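Local coordinates for mandelate racemase/muconate lactonizing enzyme family protein (Sorangium cellulosum, PDB 3S5S) that has the two-domain fold of the enolase superfamily, a capping domain joined to a beta/alpha barrel, and pairs with a second copy, its function being unassigned, at residues 121-124 and 125-129; 224-227 and 228-231. All blocks are in the same frame, centred on the assembly; numbering follows the deposited sequence. Where two conformers were deposited one is given.

Contact 1: residues 121-124 and 125-129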
loop_
_atom_site.group_PDB
_atom_site.type_symbol
_atom_site.label_atom_id
_atom_site.label_comp_id
_atom_site.label_asym_id
_atom_site.label_seq_id
_atom_site.Cartn_x
_atom_site.Cartn_y
_atom_site.Cartn_z
ATOM N N MET A 121 -17.084 0.652 9.958
ATOM C CA MET A 121 -15.642 0.368 10.110
ATOM C C MET A 121 -14.974 1.722 10.339
ATOM O O MET A 121 -15.092 2.584 9.488
ATOM C CB MET A 121 -15.073 -0.280 8.838
ATOM C CG MET A 121 -13.586 -0.776 8.990
ATOM S SD MET A 121 -12.899 -1.390 7.455
ATOM C CE MET A 121 -13.881 -2.861 7.312
ATOM N N PRO A 122 -14.332 1.937 11.509
ATOM C CA PRO A 122 -13.516 3.163 11.635
ATOM C C PRO A 122 -12.365 3.188 10.599
ATOM O O PRO A 122 -11.816 2.130 10.241
ATOM C CB PRO A 122 -12.919 3.080 13.059
ATOM C CG PRO A 122 -13.293 1.722 13.601
ATOM C CD PRO A 122 -14.120 0.970 12.600
ATOM N N LEU A 123 -12.000 4.385 10.141
ATOM C CA LEU A 123 -10.981 4.546 9.094
ATOM C C LEU A 123 -9.582 4.076 9.562
ATOM O O LEU A 123 -8.800 3.551 8.750
ATOM C CB LEU A 123 -10.948 5.991 8.597
ATOM C CG LEU A 123 -10.157 6.347 7.324
ATOM C CD1 LEU A 123 -10.714 5.537 6.103
ATOM C CD2 LEU A 123 -10.139 7.886 7.056
ATOM N N TRP A 124 -9.283 4.241 10.857
ATOM C CA TRP A 124 -8.018 3.776 11.420
ATOM C C TRP A 124 -7.908 2.242 11.346
ATOM O O TRP A 124 -6.784 1.686 11.205
ATOM C CB TRP A 124 -7.773 4.300 12.877
ATOM C CG TRP A 124 -8.911 4.028 13.886
ATOM C CD1 TRP A 124 -9.878 4.898 14.258
ATOM C CD2 TRP A 124 -9.143 2.825 14.640
ATOM N NE1 TRP A 124 -10.721 4.313 15.158
ATOM C CE2 TRP A 124 -10.297 3.038 15.412
ATOM C CE3 TRP A 124 -8.482 1.587 14.725
ATOM C CZ2 TRP A 124 -10.824 2.067 16.285
ATOM C CZ3 TRP A 124 -9.004 0.602 15.562
ATOM C CH2 TRP A 124 -10.177 0.853 16.334
ATOM N N ALA A 125 -9.051 1.561 11.427
ATOM C CA ALA A 125 -9.121 0.106 11.259
ATOM C C ALA A 125 -8.929 -0.272 9.817
ATOM O O ALA A 125 -8.173 -1.182 9.495
ATOM C CB ALA A 125 -10.490 -0.443 11.744
ATOM N N PHE A 126 -9.631 0.427 8.942
ATOM C CA PHE A 126 -9.423 0.256 7.503
ATOM C C PHE A 126 -7.891 0.347 7.143
ATOM O O PHE A 126 -7.357 -0.537 6.481
ATOM C CB PHE A 126 -10.266 1.253 6.736
ATOM C CG PHE A 126 -10.122 1.146 5.225
ATOM C CD1 PHE A 126 -10.884 0.226 4.499
ATOM C CD2 PHE A 126 -9.234 1.969 4.539
ATOM C CE1 PHE A 126 -10.743 0.132 3.124
ATOM C CE2 PHE A 126 -9.097 1.883 3.171
ATOM C CZ PHE A 126 -9.849 0.992 2.448
ATOM N N PHE A 127 -7.202 1.350 7.671
ATOM C CA PHE A 127 -5.779 1.563 7.420
ATOM C C PHE A 127 -4.838 0.543 8.123
ATOM O O PHE A 127 -3.674 0.471 7.788
ATOM C CB PHE A 127 -5.376 3.036 7.729
ATOM C CG PHE A 127 -5.872 4.040 6.701
ATOM C CD1 PHE A 127 -5.773 3.770 5.317
ATOM C CD2 PHE A 127 -6.409 5.252 7.096
ATOM C CE1 PHE A 127 -6.250 4.703 4.361
ATOM C CE2 PHE A 127 -6.840 6.235 6.112
ATOM C CZ PHE A 127 -6.755 5.936 4.757
ATOM N N GLY A 128 -5.342 -0.257 9.055
ATOM C CA GLY A 128 -4.494 -1.275 9.655
ATOM C C GLY A 128 -4.703 -1.460 11.154
ATOM O O GLY A 128 -4.411 -2.539 11.692
ATOM N N GLY A 129 -5.208 -0.418 11.820
ATOM C CA GLY A 129 -5.487 -0.410 13.261
ATOM C C GLY A 129 -4.306 -0.642 14.182
ATOM O O GLY A 129 -4.486 -1.259 15.204
#
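L123 lies alongside F127, four residues on, pointing the same way, with its CG 3.5 Å from CE2 of the phenyl ring. The two side chains rise together because CG of L123 is anti to the backbone N (chi1 -168°) while the F127 ring swings back beside its own N. Across the turn, M121 brings its sulfur to F126: SD sits at the ring edge, in plane, 5.2 Å from the centroid, a Met-aromatic contact, and also rests against F126 CB. CB of A125 lies over one face of the W124 indole, toward its rim, and 4.0 Å from P122 CD, while G129 CA meets the same indole at its edge.

P122 is the N-cap, and its carbonyl oxygen takes a straight bond from F126 N (3.1 Å). L123 O receives F127 N at 2.9 Å. At the far end the chain turns out of the helix in a Schellman motif at G128, whose positive phi (141°) belongs to glycine, and G129 N reaches W124 O at 2.7 Å. Nearly the whole stretch faces the second subunit, whose F126 ring meets F126 here with planes at about 70°. Apolar side chains pack round this short helix, and the carbonyls of A125 and F127, at its C-terminal end, take hydrogen bonds from W85 and R86 of the second subunit.

Contact 2: residues 224-227 and 228-231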
loop_
_atom_site.group_PDB
_atom_site.type_symbol
_atom_site.label_atom_id
_atom_site.label_comp_id
_atom_site.label_asym_id
_atom_site.label_seq_id
_atom_site.Cartn_x
_atom_site.Cartn_y
_atom_site.Cartn_z
ATOM N N PRO A 224 15.524 21.549 4.281
ATOM C CA PRO A 224 16.093 22.885 4.412
ATOM C C PRO A 224 16.282 23.603 3.082
ATOM O O PRO A 224 16.202 24.829 3.036
ATOM C CB PRO A 224 17.458 22.632 5.049
ATOM C CG PRO A 224 17.830 21.298 4.642
ATOM C CD PRO A 224 16.546 20.496 4.427
ATOM N N VAL A 225 16.576 22.854 2.024
ATOM C CA VAL A 225 16.803 23.429 0.712
ATOM C C VAL A 225 15.633 23.159 -0.239
ATOM O O VAL A 225 14.751 22.376 0.076
ATOM C CB VAL A 225 18.124 22.967 0.101
ATOM C CG1 VAL A 225 19.301 23.470 0.942
ATOM C CG2 VAL A 225 18.152 21.468 -0.058
ATOM N N PRO A 226 15.613 23.850 -1.397
ATOM C CA PRO A 226 14.477 23.684 -2.308
ATOM C C PRO A 226 14.428 22.297 -2.938
ATOM O O PRO A 226 15.466 21.630 -3.078
ATOM C CB PRO A 226 14.717 24.745 -3.401
ATOM C CG PRO A 226 15.908 25.624 -2.919
ATOM C CD PRO A 226 16.638 24.813 -1.900
ATOM N N ARG A 227 13.217 21.926 -3.376
ATOM C CA ARG A 227 12.938 20.668 -4.036
ATOM C C ARG A 227 13.920 20.262 -5.138
ATOM O O ARG A 227 14.212 19.074 -5.270
ATOM C CB ARG A 227 11.524 20.648 -4.591
ATOM C CG ARG A 227 11.169 19.310 -5.168
ATOM C CD ARG A 227 9.820 19.265 -5.820
ATOM N NE ARG A 227 9.824 18.264 -6.894
ATOM C CZ ARG A 227 9.418 16.994 -6.771
ATOM N NH1 ARG A 227 8.935 16.535 -5.621
ATOM N NH2 ARG A 227 9.482 16.173 -7.817
ATOM N N ASP A 228 14.420 21.187 -5.949
ATOM C CA ASP A 228 15.300 20.712 -7.013
ATOM C C ASP A 228 16.773 21.091 -6.796
ATOM O O ASP A 228 17.552 21.193 -7.740
ATOM C CB ASP A 228 14.717 20.959 -8.441
ATOM C CG ASP A 228 13.648 19.864 -8.875
ATOM O OD1 ASP A 228 12.901 19.318 -8.033
ATOM O OD2 ASP A 228 13.536 19.536 -10.073
ATOM N N ASP A 229 17.137 21.281 -5.524
ATOM C CA ASP A 229 18.539 21.257 -5.078
ATOM C C ASP A 229 18.789 19.869 -4.426
ATOM O O ASP A 229 18.840 19.718 -3.199
ATOM C CB ASP A 229 18.813 22.420 -4.099
ATOM C CG ASP A 229 20.259 22.486 -3.662
ATOM O OD1 ASP A 229 21.024 21.602 -4.112
ATOM O OD2 ASP A 229 20.645 23.408 -2.886
ATOM N N TRP A 230 18.900 18.848 -5.267
ATOM C CA TRP A 230 19.132 17.478 -4.802
ATOM C C TRP A 230 20.507 17.339 -4.167
ATOM O O TRP A 230 20.667 16.558 -3.229
ATOM C CB TRP A 230 18.949 16.462 -5.932
ATOM C CG TRP A 230 17.517 16.213 -6.194
ATOM C CD1 TRP A 230 16.680 16.959 -6.975
ATOM C CD2 TRP A 230 16.712 15.153 -5.635
ATOM N NE1 TRP A 230 15.413 16.425 -6.946
ATOM C CE2 TRP A 230 15.402 15.329 -6.122
ATOM C CE3 TRP A 230 16.980 14.073 -4.770
ATOM C CZ2 TRP A 230 14.350 14.453 -5.784
ATOM C CZ3 TRP A 230 15.948 13.212 -4.425
ATOM C CH2 TRP A 230 14.643 13.404 -4.932
ATOM N N ASP A 231 21.484 18.097 -4.677
ATOM C CA ASP A 231 22.863 18.061 -4.167
ATOM C C ASP A 231 22.920 18.601 -2.731
ATOM O O ASP A 231 23.666 18.091 -1.880
ATOM C CB ASP A 231 23.808 18.850 -5.111
ATOM C CG ASP A 231 23.554 18.529 -6.601
ATOM O OD1 ASP A 231 22.967 17.459 -6.883
ATOM O OD2 ASP A 231 23.922 19.338 -7.491
#
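The indole of W230 meets the carbonyl oxygen of R227 obliquely; NE1 stands 3.4 Å from R227 O, but the angle is too poor for a hydrogen bond. The other flat pair is the R227 guanidinium and the D228 carboxylate, whose planes are 31° apart. They lie side by side and point the same way, with OD1 of D228 approaching the guanidinium obliquely, 3.4 Å from R227 NE. This salt bridge is long and somewhat doubtful, since D228 was deposited in two conformers. The aliphatic part of the arginine runs past the same oxygen, CG of R227 coming to 3.3 Å from D228 OD1, because the chain stays extended with CG anti to the backbone N (chi1 -175°). Its far end has firmer partners: NH1 makes a salt bridge to D255 and a hydrogen bond to E248 O. R258 adds a cation-pi contact to W230.

The backbone makes a type I beta turn from P226 to D229, closed by D229 N bonding to P226 O at 3.0 Å. The turn carries the chain from strand 217-222 into helix 230-239, a beta-alpha connection of the barrel. D229 is the N-cap of that helix, and its OD1 accepts the backbone N of G232, which ties the side chain to the first turn. The same residue also packs backwards, its CB 3.9 Å from P226 CD. Its other carboxylate oxygen, OD2, lies 3.9 Å from V225 CB. V225 CG2 comes to 3.7 Å from D229 O, so the valine leans on the backbone at the start of the helix as well as on the capping carboxylate; beyond these segments, V225 also touches M233, on the helix itself.

Contact 1 comes first along the chain, in the short helix 123-126, and contact 2 follows later, in the turn between strand 217-222 and helix 230-239. They lie on opposite sides of the chain's centre, with centres 35 Å apart and nearest atoms about 22 Å apart, so they do not touch. Contact 1 belongs to the N-terminal domain region of the family, contact 2 to the enolase C-terminal domain-like region. Contact 1 sits against helices 101-117, 272-289 and 303-316 and faces the second subunit. Contact 2, touched by no other chain of the assembly, starts a barrel helix. One therefore serves the dimer interface, the other a strand-to-helix connection of the barrel.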